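Local coordinates for RagB/SusD domain protein (Flavobacterium johnsoniae, PDB 5J5U) that binds chitin as a SusD homolog and probably serves a polysaccharide utilization locus for chitin at the outer membrane, at residues 216-229 against 328-341. Numbering follows the deposited sequence.
Sequences VFESNDDNCLMHHL and RTTPFLHVSYSESQ
Arg-328 O lies against His-228 CB, and Thr-329 CA makes a CA-H...O contact to His-228 O. The His-228 ring runs on past Thr-330 O, its NE2 hydrogen-bonded to Ser-28 OG of helix 16-29. From Phe-332 the chains pair as a short antiparallel ribbon, one of few strand pairs in this mainly helical SusD-like chain, evidenced by reciprocal bonds between Phe-332 and Met-226 (N to O 3.0 Å each way). On one face Leu-333, with CG anti to the backbone N (chi1 179°), brings CD1 to 3.7 Å from Leu-225 CD1; on the other, Phe-332 and Met-226 both touch Ser-28. The next bond, His-334 N to Cys-224 O, is short and nearly straight (2.8 Å, 165° at the hydrogen). Val-335 O sits at the edge of the Phe-217 ring, 3.4 Å from CE2. The ribbon leads directly into helix 337-349, N-capped by Ser-336: its OG accepts from Glu-339 N (2.9 Å), and a weak return bond from Ser-336 N to Glu-339 OE1 completes a capping box. Beside the cap, Asn-223 OD1 accepts from Tyr-337 N at 2.9 Å, the donor standing 37° out of the amide's carbonyl plane. One water accepts from Asn-223 ND2 and Ser-338 N and donates to Asn-220 OD1; the Asn-220 amide also has a polar partner in Ala-367 of helix 357-371. The Tyr-337 ring is sandwiched: Ser-219 CA lies over its centre in a CH-pi contact (3.6 Å to the centroid), Gln-341 CG lies on the opposite face, and Phe-217 O meets the edge in plane. With an alanine here, Ser-219 CA would probably lose its aromatic platform and a gap would open beside Phe-217. First-turn amides are thus satisfied by cap, Asn-223 and water, while apolar and CH-pi contacts fasten the 217-220 turn to the helix end.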
ATOM      1  N   VAL A 216     -15.399  11.113   1.551  1.00 27.49           N
ATOM      2  CA  VAL A 216     -13.985  10.733   1.574  1.00 27.31           C
ATOM      3  C   VAL A 216     -13.083  11.959   1.467  1.00 32.37           C
ATOM      4  O   VAL A 216     -13.546  13.088   1.622  1.00 36.81           O
ATOM      5  CB  VAL A 216     -13.638   9.721   0.451  1.00 25.76           C
ATOM      6  CG1 VAL A 216     -14.363   8.398   0.684  1.00 21.10           C
ATOM      7  CG2 VAL A 216     -13.945  10.296  -0.932  1.00 23.14           C
ATOM      8  N   PHE A 217     -11.796  11.735   1.214  1.00 28.35           N
ATOM      9  CA  PHE A 217     -10.848  12.832   1.047  1.00 32.12           C
ATOM     10  C   PHE A 217     -11.357  13.811  -0.003  1.00 28.83           C
ATOM     11  O   PHE A 217     -11.972  13.390  -1.006  1.00 25.35           O
ATOM     12  CB  PHE A 217      -9.473  12.303   0.648  1.00 31.85           C
ATOM     13  CG  PHE A 217      -8.733  11.617   1.760  1.00 29.24           C
ATOM     14  CD1 PHE A 217      -9.122  11.784   3.077  1.00 28.74           C
ATOM     15  CD2 PHE A 217      -7.632  10.814   1.485  1.00 25.14           C
ATOM     16  CE1 PHE A 217      -8.429  11.159   4.096  1.00 29.69           C
ATOM     17  CE2 PHE A 217      -6.938  10.189   2.501  1.00 26.24           C
ATOM     18  CZ  PHE A 217      -7.338  10.362   3.809  1.00 25.82           C
ATOM     19  N   GLU A 218     -11.133  15.107   0.227  1.00 26.47           N
ATOM     20  CA  GLU A 218     -11.624  16.117  -0.728  1.00 31.61           C
ATOM     21  C   GLU A 218     -10.493  16.781  -1.510  1.00 28.68           C
ATOM     22  O   GLU A 218     -10.741  17.410  -2.527  1.00 34.34           O
ATOM     23  CB  GLU A 218     -12.482  17.185  -0.038  1.00 32.28           C
ATOM     24  CG  GLU A 218     -13.849  16.655   0.416  1.00 38.35           C
ATOM     25  CD  GLU A 218     -14.598  17.621   1.326  1.00 48.56           C
ATOM     26  OE1 GLU A 218     -14.953  18.723   0.841  1.00 53.06           O
ATOM     27  OE2 GLU A 218     -14.809  17.292   2.520  1.00 47.83           O
ATOM     28  N   SER A 219      -9.259  16.650  -1.025  1.00 28.72           N
ATOM     29  CA  SER A 219      -8.082  17.049  -1.801  1.00 30.29           C
ATOM     30  C   SER A 219      -6.835  16.432  -1.189  1.00 31.40           C
ATOM     31  O   SER A 219      -6.911  15.782  -0.148  1.00 28.27           O
ATOM     32  CB  SER A 219      -7.912  18.566  -1.839  1.00 24.79           C
ATOM     33  OG  SER A 219      -7.543  19.032  -0.559  1.00 25.50           O
ATOM     34  N   ASN A 220      -5.687  16.680  -1.815  1.00 27.84           N
ATOM     35  CA  ASN A 220      -4.403  16.214  -1.312  1.00 20.82           C
ATOM     36  C   ASN A 220      -4.069  16.712   0.097  1.00 27.88           C
ATOM     37  O   ASN A 220      -3.223  16.128   0.779  1.00 27.16           O
ATOM     38  CB  ASN A 220      -3.297  16.621  -2.282  1.00 24.35           C
ATOM     39  CG  ASN A 220      -3.142  15.640  -3.440  1.00 25.80           C
ATOM     40  OD1 ASN A 220      -3.958  14.728  -3.620  1.00 29.45           O
ATOM     41  ND2 ASN A 220      -2.090  15.820  -4.226  1.00 22.84           N
ATOM     42  N   ASP A 221      -4.721  17.795   0.528  1.00 28.46           N
ATOM     43  CA  ASP A 221      -4.535  18.336   1.881  1.00 29.24           C
ATOM     44  C   ASP A 221      -4.982  17.370   2.962  1.00 35.06           C
ATOM     45  O   ASP A 221      -4.532  17.447   4.104  1.00 32.25           O
ATOM     46  CB  ASP A 221      -5.301  19.642   2.050  1.00 36.15           C
ATOM     47  CG  ASP A 221      -4.725  20.760   1.230  1.00 39.58           C
ATOM     48  OD1 ASP A 221      -3.584  20.601   0.747  1.00 39.97           O
ATOM     49  OD2 ASP A 221      -5.417  21.786   1.057  1.00 40.91           O
ATOM     50  N   ASP A 222      -5.887  16.475   2.589  1.00 24.77           N
ATOM     51  CA  ASP A 222      -6.466  15.528   3.519  1.00 26.31           C
ATOM     52  C   ASP A 222      -5.687  14.214   3.622  1.00 27.22           C
ATOM     53  O   ASP A 222      -5.986  13.390   4.484  1.00 26.92           O
ATOM     54  CB  ASP A 222      -7.905  15.235   3.097  1.00 30.41           C
ATOM     55  CG  ASP A 222      -8.803  16.447   3.233  1.00 33.73           C
ATOM     56  OD1 ASP A 222      -8.502  17.297   4.100  1.00 35.19           O
ATOM     57  OD2 ASP A 222      -9.810  16.544   2.495  1.00 31.80           O
ATOM     58  N   ASN A 223      -4.708  14.022   2.736  1.00 25.48           N
ATOM     59  CA  ASN A 223      -3.865  12.817   2.725  1.00 25.90           C
ATOM     60  C   ASN A 223      -3.340  12.416   4.094  1.00 26.17           C
ATOM     61  O   ASN A 223      -2.995  13.267   4.903  1.00 25.97           O
ATOM     62  CB  ASN A 223      -2.679  12.998   1.788  1.00 20.96           C
ATOM     63  CG  ASN A 223      -3.071  12.928   0.356  1.00 19.99           C
ATOM     64  OD1 ASN A 223      -4.253  12.856   0.049  1.00 26.75           O
ATOM     65  ND2 ASN A 223      -2.086  12.937  -0.543  1.00 17.04           N
ATOM     66  N   CYS A 224      -3.286  11.111   4.342  1.00 22.28           N
ATOM     67  CA  CYS A 224      -2.723  10.600   5.579  1.00 23.66           C
ATOM     68  C   CYS A 224      -1.206  10.402   5.459  1.00 24.11           C
ATOM     69  O   CYS A 224      -0.736   9.501   4.763  1.00 22.69           O
ATOM     70  CB  CYS A 224      -3.407   9.295   5.965  1.00 18.65           C
ATOM     71  SG  CYS A 224      -2.981   8.767   7.581  1.00 23.16           S
ATOM     72  N   LEU A 225      -0.461  11.270   6.137  1.00 30.53           N
ATOM     73  CA  LEU A 225       1.003  11.353   6.064  1.00 24.90           C
ATOM     74  C   LEU A 225       1.647  11.249   7.409  1.00 20.45           C
ATOM     75  O   LEU A 225       1.108  11.740   8.394  1.00 26.69           O
ATOM     76  CB  LEU A 225       1.456  12.696   5.473  1.00 25.09           C
ATOM     77  CG  LEU A 225       1.533  12.998   3.991  1.00 31.74           C
ATOM     78  CD1 LEU A 225       2.125  11.832   3.225  1.00 29.55           C
ATOM     79  CD2 LEU A 225       0.159  13.397   3.501  1.00 27.89           C
ATOM     80  N   MET A 226       2.822  10.643   7.447  1.00 21.50           N
ATOM     81  CA  MET A 226       3.733  10.844   8.555  1.00 22.58           C
ATOM     82  C   MET A 226       4.921  11.665   8.057  1.00 29.17           C
ATOM     83  O   MET A 226       5.603  11.263   7.106  1.00 30.99           O
ATOM     84  CB  MET A 226       4.238   9.534   9.130  1.00 18.55           C
ATOM     85  CG  MET A 226       5.289   9.770  10.186  1.00 25.91           C
ATOM     86  SD  MET A 226       4.563  10.696  11.566  1.00 25.49           S
ATOM     87  CE  MET A 226       3.772   9.328  12.442  1.00 16.93           C
ATOM     88  N   HIS A 227       5.131  12.827   8.664  1.00 25.54           N
ATOM     89  CA  HIS A 227       6.328  13.617   8.427  1.00 30.61           C
ATOM     90  C   HIS A 227       7.391  13.138   9.399  1.00 29.89           C
ATOM     91  O   HIS A 227       7.138  13.043  10.600  1.00 29.65           O
ATOM     92  CB  HIS A 227       6.053  15.110   8.586  1.00 28.04           C
ATOM     93  CG  HIS A 227       5.034  15.621   7.623  1.00 24.59           C
ATOM     94  ND1 HIS A 227       5.359  16.039   6.354  1.00 23.12           N
ATOM     95  CD2 HIS A 227       3.694  15.768   7.742  1.00 25.89           C
ATOM     96  CE1 HIS A 227       4.262  16.436   5.732  1.00 28.50           C
ATOM     97  NE2 HIS A 227       3.240  16.282   6.554  1.00 32.73           N
ATOM     98  N   HIS A 228       8.545  12.775   8.851  1.00 24.76           N
ATOM     99  CA  HIS A 228       9.663  12.172   9.596  1.00 38.52           C
ATOM    100  C   HIS A 228      10.798  13.146   9.926  1.00 38.25           C
ATOM    101  O   HIS A 228      11.373  13.760   9.034  1.00 31.42           O
ATOM    102  CB  HIS A 228      10.212  10.957   8.823  1.00 33.83           C
ATOM    103  CG  HIS A 228       9.343   9.741   8.934  1.00 34.36           C
ATOM    104  ND1 HIS A 228       9.333   8.937  10.054  1.00 29.37           N
ATOM    105  CD2 HIS A 228       8.433   9.210   8.082  1.00 30.62           C
ATOM    106  CE1 HIS A 228       8.463   7.958   9.882  1.00 26.79           C
ATOM    107  NE2 HIS A 228       7.908   8.097   8.693  1.00 29.12           N
ATOM    108  N   LEU A 229      11.135  13.287  11.201  1.00 40.86           N
ATOM    109  CA  LEU A 229      12.114  14.298  11.583  1.00 39.39           C
ATOM    110  C   LEU A 229      13.289  13.749  12.389  1.00 41.84           C
ATOM    111  O   LEU A 229      14.276  14.455  12.627  1.00 49.54           O
ATOM    112  CB  LEU A 229      11.416  15.359  12.394  1.00 47.17           C
ATOM    113  CG  LEU A 229      10.162  15.914  11.734  1.00 51.87           C
ATOM    114  CD1 LEU A 229       9.371  16.634  12.791  1.00 48.96           C
ATOM    115  CD2 LEU A 229      10.496  16.855  10.587  1.00 61.26           C
ATOM    116  N   ARG A 328      15.908   9.661   5.248  1.00 24.30           N
ATOM    117  CA  ARG A 328      15.342   9.395   6.554  1.00 27.44           C
ATOM    118  C   ARG A 328      14.227  10.399   6.861  1.00 26.15           C
ATOM    119  O   ARG A 328      13.268  10.062   7.549  1.00 27.61           O
ATOM    120  CB  ARG A 328      16.458   9.426   7.603  1.00 26.39           C
ATOM    121  CG  ARG A 328      16.066   9.963   8.955  1.00 39.13           C
ATOM    122  CD  ARG A 328      17.231   9.931   9.965  1.00 50.14           C
ATOM    123  NE  ARG A 328      16.762  10.286  11.308  1.00 51.43           N
ATOM    124  CZ  ARG A 328      16.756  11.524  11.808  1.00 53.33           C
ATOM    125  NH1 ARG A 328      17.241  12.539  11.099  1.00 56.70           N
ATOM    126  NH2 ARG A 328      16.290  11.747  13.035  1.00 50.68           N
ATOM    127  N   THR A 329      14.302  11.585   6.261  1.00 25.61           N
ATOM    128  CA  THR A 329      13.273  12.625   6.421  1.00 24.34           C
ATOM    129  C   THR A 329      12.177  12.588   5.340  1.00 21.99           C
ATOM    130  O   THR A 329      11.336  13.485   5.270  1.00 18.09           O
ATOM    131  CB  THR A 329      13.880  14.028   6.378  1.00 18.98           C
ATOM    132  OG1 THR A 329      14.344  14.268   5.047  1.00 24.15           O
ATOM    133  CG2 THR A 329      15.049  14.147   7.340  1.00 25.24           C
ATOM    134  N   THR A 330      12.202  11.584   4.476  1.00 17.09           N
ATOM    135  CA  THR A 330      11.178  11.473   3.451  1.00 21.10           C
ATOM    136  C   THR A 330       9.815  11.171   4.110  1.00 20.54           C
ATOM    137  O   THR A 330       9.718  10.348   5.010  1.00 26.35           O
ATOM    138  CB  THR A 330      11.525  10.383   2.419  1.00 21.33           C
ATOM    139  OG1 THR A 330      12.828  10.630   1.874  1.00 22.06           O
ATOM    140  CG2 THR A 330      10.497  10.356   1.300  1.00 18.63           C
ATOM    141  N   PRO A 331       8.772  11.905   3.726  1.00 17.42           N
ATOM    142  CA  PRO A 331       7.479  11.597   4.340  1.00 24.16           C
ATOM    143  C   PRO A 331       6.906  10.272   3.841  1.00 23.04           C
ATOM    144  O   PRO A 331       7.229   9.846   2.732  1.00 23.72           O
ATOM    145  CB  PRO A 331       6.603  12.770   3.908  1.00 23.71           C
ATOM    146  CG  PRO A 331       7.271  13.294   2.659  1.00 24.93           C
ATOM    147  CD  PRO A 331       8.728  13.103   2.871  1.00 18.52           C
ATOM    148  N   PHE A 332       6.049   9.644   4.634  1.00 21.48           N
ATOM    149  CA  PHE A 332       5.411   8.400   4.212  1.00 15.77           C
ATOM    150  C   PHE A 332       3.899   8.575   4.084  1.00 17.61           C
ATOM    151  O   PHE A 332       3.230   8.947   5.041  1.00 18.44           O
ATOM    152  CB  PHE A 332       5.721   7.271   5.189  1.00 17.38           C
ATOM    153  CG  PHE A 332       5.317   5.921   4.696  1.00 19.33           C
ATOM    154  CD1 PHE A 332       4.021   5.451   4.893  1.00 19.56           C
ATOM    155  CD2 PHE A 332       6.235   5.104   4.041  1.00 20.56           C
ATOM    156  CE1 PHE A 332       3.639   4.188   4.430  1.00 24.71           C
ATOM    157  CE2 PHE A 332       5.857   3.828   3.586  1.00 25.28           C
ATOM    158  CZ  PHE A 332       4.562   3.371   3.782  1.00 19.76           C
ATOM    159  N   LEU A 333       3.384   8.289   2.888  1.00 18.31           N
ATOM    160  CA  LEU A 333       1.968   8.390   2.548  1.00 23.92           C
ATOM    161  C   LEU A 333       1.196   7.077   2.783  1.00 23.98           C
ATOM    162  O   LEU A 333       1.471   6.074   2.127  1.00 23.46           O
ATOM    163  CB  LEU A 333       1.828   8.815   1.075  1.00 20.72           C
ATOM    164  CG  LEU A 333       0.419   8.966   0.490  1.00 21.08           C
ATOM    165  CD1 LEU A 333      -0.353  10.030   1.226  1.00 20.42           C
ATOM    166  CD2 LEU A 333       0.460   9.273  -1.005  1.00 18.12           C
ATOM    167  N   HIS A 334       0.206   7.102   3.676  1.00 18.74           N
ATOM    168  CA  HIS A 334      -0.604   5.914   3.983  1.00 22.70           C
ATOM    169  C   HIS A 334      -1.876   5.756   3.138  1.00 20.05           C
ATOM    170  O   HIS A 334      -2.147   4.679   2.600  1.00 15.43           O
ATOM    171  CB  HIS A 334      -1.009   5.921   5.458  1.00 20.90           C
ATOM    172  CG  HIS A 334       0.124   5.650   6.393  1.00 23.21           C
ATOM    173  ND1 HIS A 334       0.720   4.412   6.498  1.00 27.94           N
ATOM    174  CD2 HIS A 334       0.768   6.455   7.270  1.00 18.58           C
ATOM    175  CE1 HIS A 334       1.682   4.465   7.400  1.00 22.39           C
ATOM    176  NE2 HIS A 334       1.734   5.695   7.882  1.00 25.04           N
ATOM    177  N   VAL A 335      -2.682   6.813   3.082  1.00 19.50           N
ATOM    178  CA  VAL A 335      -3.930   6.825   2.327  1.00 19.96           C
ATOM    179  C   VAL A 335      -4.038   8.152   1.588  1.00 24.51           C
ATOM    180  O   VAL A 335      -3.678   9.197   2.134  1.00 19.81           O
ATOM    181  CB  VAL A 335      -5.169   6.626   3.228  1.00 20.98           C
ATOM    182  CG1 VAL A 335      -6.364   6.251   2.379  1.00 16.76           C
ATOM    183  CG2 VAL A 335      -4.907   5.568   4.346  1.00 13.97           C
ATOM    184  N   SER A 336      -4.551   8.129   0.364  1.00 20.05           N
ATOM    185  CA  SER A 336      -4.421   9.304  -0.477  1.00 19.60           C
ATOM    186  C   SER A 336      -5.724   9.740  -1.127  1.00 21.90           C
ATOM    187  O   SER A 336      -6.676   8.960  -1.232  1.00 19.72           O
ATOM    188  CB  SER A 336      -3.379   9.047  -1.564  1.00 15.24           C
ATOM    189  OG  SER A 336      -3.877   8.150  -2.536  1.00 16.89           O
ATOM    190  N   TYR A 337      -5.751  11.003  -1.553  1.00 25.28           N
ATOM    191  CA  TYR A 337      -6.891  11.553  -2.279  1.00 24.84           C
ATOM    192  C   TYR A 337      -6.943  10.955  -3.684  1.00 23.44           C
ATOM    193  O   TYR A 337      -8.017  10.614  -4.215  1.00 23.75           O
ATOM    194  CB  TYR A 337      -6.795  13.082  -2.350  1.00 25.45           C
ATOM    195  CG  TYR A 337      -7.878  13.716  -3.203  1.00 27.46           C
ATOM    196  CD1 TYR A 337      -9.212  13.612  -2.842  1.00 23.77           C
ATOM    197  CD2 TYR A 337      -7.566  14.418  -4.356  1.00 30.86           C
ATOM    198  CE1 TYR A 337     -10.205  14.178  -3.603  1.00 23.86           C
ATOM    199  CE2 TYR A 337      -8.564  14.998  -5.132  1.00 30.60           C
ATOM    200  CZ  TYR A 337      -9.882  14.870  -4.743  1.00 31.43           C
ATOM    201  OH  TYR A 337     -10.891  15.426  -5.491  1.00 34.18           O
ATOM    202  N   SER A 338      -5.762  10.795  -4.269  1.00 24.55           N
ATOM    203  CA  SER A 338      -5.636  10.143  -5.562  1.00 26.87           C
ATOM    204  C   SER A 338      -6.294   8.767  -5.513  1.00 22.14           C
ATOM    205  O   SER A 338      -7.116   8.427  -6.368  1.00 22.90           O
ATOM    206  CB  SER A 338      -4.164  10.027  -5.969  1.00 23.62           C
ATOM    207  OG  SER A 338      -4.022   9.230  -7.136  1.00 19.41           O
ATOM    208  N   GLU A 339      -5.940   7.985  -4.496  1.00 24.87           N
ATOM    209  CA  GLU A 339      -6.542   6.663  -4.307  1.00 25.96           C
ATOM    210  C   GLU A 339      -8.075   6.724  -4.231  1.00 21.98           C
ATOM    211  O   GLU A 339      -8.746   5.980  -4.927  1.00 18.94           O
ATOM    212  CB  GLU A 339      -5.981   5.992  -3.043  1.00 21.96           C
ATOM    213  CG  GLU A 339      -6.893   4.934  -2.460  1.00 22.27           C
ATOM    214  CD  GLU A 339      -6.315   4.279  -1.224  1.00 23.64           C
ATOM    215  OE1 GLU A 339      -5.425   4.901  -0.598  1.00 20.01           O
ATOM    216  OE2 GLU A 339      -6.765   3.155  -0.876  1.00 22.47           O
ATOM    217  N   SER A 340      -8.616   7.603  -3.390  1.00 21.25           N
ATOM    218  CA  SER A 340     -10.067   7.679  -3.198  1.00 24.96           C
ATOM    219  C   SER A 340     -10.759   8.004  -4.509  1.00 23.28           C
ATOM    220  O   SER A 340     -11.809   7.440  -4.818  1.00 24.56           O
ATOM    221  CB  SER A 340     -10.444   8.719  -2.131  1.00 20.02           C
ATOM    222  OG  SER A 340     -10.138  10.044  -2.540  1.00 26.94           O
ATOM    223  N   GLN A 341     -10.157   8.892  -5.297  1.00 24.20           N
ATOM    224  CA  GLN A 341     -10.770   9.271  -6.568  1.00 27.17           C
ATOM    225  C   GLN A 341     -10.688   8.141  -7.589  1.00 22.73           C
ATOM    226  O   GLN A 341     -11.610   7.941  -8.381  1.00 27.08           O
ATOM    227  CB  GLN A 341     -10.115  10.540  -7.132  1.00 28.35           C
ATOM    228  CG  GLN A 341     -10.325  11.780  -6.274  1.00 22.51           C
ATOM    229  CD  GLN A 341     -11.781  11.945  -5.871  1.00 29.31           C
ATOM    230  OE1 GLN A 341     -12.605  12.375  -6.671  1.00 26.96           O
ATOM    231  NE2 GLN A 341     -12.101  11.600  -4.625  1.00 26.41           N
TER
HETATM  232  O   HOH W   1      -3.140  11.963  -3.194  1.00 24.43           O
HETATM  233  O   HOH W   2       9.094  14.154   5.981  1.00 23.69           O